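Local atomic coordinates of putative Acetyltransferase (Pyrococcus horikoshii, PDB entry 3DDD), a protein that binds coenzyme A and, as a member of the GNAT family, probably transfers an acyl group from acyl-CoA to a substrate not yet identified. Residues R193-L198 with L207-K212. Sequence-based numbering, arbitrary orientation.
Sequences RGARLL and LVYRGK. With EDO (1,2-ethanediol), chain D.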
ATOM      1  N   ARG A 193      -9.888  -0.779 -12.956  1.00 38.48           N
ATOM      2  CA  ARG A 193      -9.711   0.642 -13.220  1.00 40.73           C
ATOM      3  C   ARG A 193      -8.662   0.971 -14.260  1.00 39.86           C
ATOM      4  O   ARG A 193      -8.268   2.115 -14.374  1.00 40.51           O
ATOM      5  CB  ARG A 193      -9.327   1.382 -11.960  1.00 41.40           C
ATOM      6  CG  ARG A 193     -10.108   1.002 -10.792  1.00 50.14           C
ATOM      7  CD  ARG A 193     -11.138   2.003 -10.437  1.00 61.66           C
ATOM      8  NE  ARG A 193     -11.893   1.459  -9.317  1.00 69.76           N
ATOM      9  CZ  ARG A 193     -12.831   2.113  -8.655  1.00 73.18           C
ATOM     10  NH1 ARG A 193     -13.114   3.389  -8.952  1.00 71.78           N
ATOM     11  NH2 ARG A 193     -13.464   1.481  -7.672  1.00 68.28           N
ATOM     12  N   GLY A 194      -8.169  -0.025 -14.967  1.00 38.71           N
ATOM     13  CA  GLY A 194      -7.334   0.219 -16.119  1.00 37.85           C
ATOM     14  C   GLY A 194      -5.894  -0.191 -15.952  1.00 38.36           C
ATOM     15  O   GLY A 194      -5.122  -0.079 -16.901  1.00 38.96           O
ATOM     16  N   ALA A 195      -5.537  -0.674 -14.761  1.00 34.99           N
ATOM     17  CA  ALA A 195      -4.183  -1.135 -14.490  1.00 32.77           C
ATOM     18  C   ALA A 195      -3.860  -2.263 -15.450  1.00 33.45           C
ATOM     19  O   ALA A 195      -4.730  -3.055 -15.771  1.00 32.16           O
ATOM     20  CB  ALA A 195      -4.045  -1.602 -13.038  1.00 30.04           C
ATOM     21  N   ARG A 196      -2.612  -2.321 -15.917  1.00 36.43           N
ATOM     22  CA  ARG A 196      -2.210  -3.260 -16.950  1.00 36.69           C
ATOM     23  C   ARG A 196      -1.339  -4.333 -16.346  1.00 34.57           C
ATOM     24  O   ARG A 196      -0.396  -4.008 -15.647  1.00 32.87           O
ATOM     25  CB  ARG A 196      -1.392  -2.551 -17.994  1.00 37.59           C
ATOM     26  CG  ARG A 196      -2.105  -1.353 -18.696  1.00 43.16           C
ATOM     27  CD  ARG A 196      -1.011  -0.508 -19.389  1.00 46.21           C
ATOM     28  NE  ARG A 196      -1.482   0.582 -20.243  1.00 48.16           N
ATOM     29  CZ  ARG A 196      -1.962   0.417 -21.461  1.00 44.96           C
ATOM     30  NH1 ARG A 196      -2.074  -0.798 -21.987  1.00 49.69           N
ATOM     31  NH2 ARG A 196      -2.341   1.477 -22.144  1.00 54.36           N
ATOM     32  N   LEU A 197      -1.633  -5.604 -16.640  1.00 32.87           N
ATOM     33  CA  LEU A 197      -0.828  -6.702 -16.136  1.00 32.35           C
ATOM     34  C   LEU A 197       0.164  -7.154 -17.230  1.00 32.77           C
ATOM     35  O   LEU A 197      -0.217  -7.675 -18.289  1.00 30.82           O
ATOM     36  CB  LEU A 197      -1.728  -7.832 -15.635  1.00 31.09           C
ATOM     37  CG  LEU A 197      -1.057  -9.103 -15.110  1.00 35.73           C
ATOM     38  CD1 LEU A 197      -0.298  -8.858 -13.808  1.00 31.73           C
ATOM     39  CD2 LEU A 197      -2.094 -10.191 -14.964  1.00 29.74           C
ATOM     40  N   LEU A 198       1.446  -6.936 -16.969  1.00 33.84           N
ATOM     41  CA  LEU A 198       2.488  -7.274 -17.927  1.00 33.60           C
ATOM     42  C   LEU A 198       3.146  -8.551 -17.460  1.00 33.50           C
ATOM     43  O   LEU A 198       3.434  -8.681 -16.290  1.00 35.50           O
ATOM     44  CB  LEU A 198       3.509  -6.148 -18.030  1.00 32.77           C
ATOM     45  CG  LEU A 198       2.979  -4.755 -18.390  1.00 34.67           C
ATOM     46  CD1 LEU A 198       4.148  -3.761 -18.435  1.00 32.00           C
ATOM     47  CD2 LEU A 198       2.217  -4.758 -19.726  1.00 37.37           C
ATOM     48  N   LEU A 207       2.455  -4.961 -12.479  1.00 32.95           N
ATOM     49  CA  LEU A 207       1.162  -4.300 -12.621  1.00 34.22           C
ATOM     50  C   LEU A 207       1.418  -2.814 -12.766  1.00 31.99           C
ATOM     51  O   LEU A 207       2.145  -2.260 -11.988  1.00 30.65           O
ATOM     52  CB  LEU A 207       0.280  -4.577 -11.416  1.00 34.23           C
ATOM     53  CG  LEU A 207      -1.152  -4.035 -11.479  1.00 33.48           C
ATOM     54  CD1 LEU A 207      -1.990  -4.812 -12.496  1.00 24.33           C
ATOM     55  CD2 LEU A 207      -1.740  -4.136 -10.068  1.00 34.30           C
ATOM     56  N   VAL A 208       0.879  -2.194 -13.805  1.00 34.36           N
ATOM     57  CA  VAL A 208       1.128  -0.787 -14.073  1.00 35.34           C
ATOM     58  C   VAL A 208      -0.197  -0.063 -13.952  1.00 35.65           C
ATOM     59  O   VAL A 208      -1.143  -0.381 -14.661  1.00 32.45           O
ATOM     60  CB  VAL A 208       1.751  -0.568 -15.483  1.00 35.61           C
ATOM     61  CG1 VAL A 208       1.986   0.911 -15.751  1.00 30.42           C
ATOM     62  CG2 VAL A 208       3.035  -1.309 -15.592  1.00 36.37           C
ATOM     63  N   TYR A 209      -0.257   0.890 -13.024  1.00 36.11           N
ATOM     64  CA  TYR A 209      -1.430   1.684 -12.794  1.00 36.32           C
ATOM     65  C   TYR A 209      -0.991   3.116 -12.686  1.00 36.77           C
ATOM     66  O   TYR A 209      -0.187   3.431 -11.816  1.00 35.00           O
ATOM     67  CB  TYR A 209      -2.116   1.254 -11.479  1.00 35.89           C
ATOM     68  CG  TYR A 209      -3.331   2.103 -11.169  1.00 38.55           C
ATOM     69  CD1 TYR A 209      -4.444   2.113 -12.026  1.00 39.67           C
ATOM     70  CD2 TYR A 209      -3.367   2.918 -10.049  1.00 37.06           C
ATOM     71  CE1 TYR A 209      -5.559   2.886 -11.737  1.00 35.36           C
ATOM     72  CE2 TYR A 209      -4.461   3.709  -9.778  1.00 38.53           C
ATOM     73  CZ  TYR A 209      -5.562   3.672 -10.605  1.00 40.63           C
ATOM     74  OH  TYR A 209      -6.625   4.500 -10.308  1.00 44.80           O
ATOM     75  N   ARG A 210      -1.509   3.983 -13.560  1.00 39.60           N
ATOM     76  CA  ARG A 210      -1.052   5.360 -13.642  1.00 40.48           C
ATOM     77  C   ARG A 210       0.476   5.405 -13.858  1.00 43.37           C
ATOM     78  O   ARG A 210       1.012   4.767 -14.781  1.00 43.96           O
ATOM     79  CB  ARG A 210      -1.472   6.108 -12.402  1.00 40.61           C
ATOM     80  CG  ARG A 210      -2.986   5.996 -12.081  1.00 44.66           C
ATOM     81  CD  ARG A 210      -3.850   6.557 -13.184  1.00 48.25           C
ATOM     82  NE  ARG A 210      -5.272   6.650 -12.834  1.00 49.42           N
ATOM     83  CZ  ARG A 210      -5.895   7.731 -12.361  1.00 54.67           C
ATOM     84  NH1 ARG A 210      -5.249   8.877 -12.140  1.00 55.33           N
ATOM     85  NH2 ARG A 210      -7.195   7.668 -12.103  1.00 53.74           N
ATOM     86  N   GLY A 211       1.215   6.116 -13.035  1.00 42.79           N
ATOM     87  CA  GLY A 211       2.656   6.195 -13.308  1.00 40.06           C
ATOM     88  C   GLY A 211       3.423   5.268 -12.404  1.00 39.81           C
ATOM     89  O   GLY A 211       4.568   5.549 -12.044  1.00 40.04           O
ATOM     90  N   LYS A 212       2.793   4.174 -11.998  1.00 39.94           N
ATOM     91  CA  LYS A 212       3.369   3.354 -10.934  1.00 41.26           C
ATOM     92  C   LYS A 212       3.376   1.910 -11.361  1.00 39.30           C
ATOM     93  O   LYS A 212       2.431   1.448 -11.987  1.00 40.48           O
ATOM     94  CB  LYS A 212       2.586   3.528  -9.642  1.00 40.15           C
ATOM     95  CG  LYS A 212       2.439   4.980  -9.149  1.00 45.81           C
ATOM     96  CD  LYS A 212       1.416   5.056  -7.977  1.00 47.85           C
TER
HETATM   97  C1  EDO D 302      -2.876   2.466 -16.314  1.00 58.33           C
HETATM   98  O1  EDO D 302      -3.754   3.040 -15.360  1.00 42.78           O
HETATM   99  C2  EDO D 302      -2.273   3.637 -17.078  1.00 62.77           C
HETATM  100  O2  EDO D 302      -1.414   3.111 -18.091  1.00 66.19           O
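Val208 O is gripped by Arg196 N at 2.7 Å, with the donor tilted slightly out of the carbonyl plane, and Ala195 CA adds a CH···O contact at 3.1 Å. The return bond, Val208 N to Arg196 O at 2.9 Å, completes a hydrogen-bonded antiparallel pair in the hairpin of strands 196-200 and 204-209. Val208 CG2 meets Leu198 CD1 at 3.9 Å, and Ala231 of helix 221-233 touches both side chains. With Leu197, Leu207 lies on the face opposite Arg196 and Val208, its CD1 reaching Ala195 CB at 3.8 Å. Gly194 is the C-prime residue of the Schellman motif that ends helix 184-192; Ala195 leads into the strand. The Tyr209 ring lies beside this helix end: with CG anti to the backbone N (chi1 178°), CD1 comes 3.9 Å from Ala195 CB, while Arg193 O lies at the ring edge. Arg210 CG sits over the centre of one ring face, and Tyr190 meets the ring edge-to-face. A serine in place of Tyr209 would probably open a gap beside Ala195 and leave Tyr190 without its aromatic partner. O1 of an ethanediol, probably from the crystallisation liquor, accepts a nearly straight bond from Arg210 N, and its O2 a weak one from Arg196 NE, whereas Arg196 NH1 forms a salt bridge with Glu163. Backbone bonding thus fixes the hairpin register, while apolar and aromatic contacts tie it to the helix end.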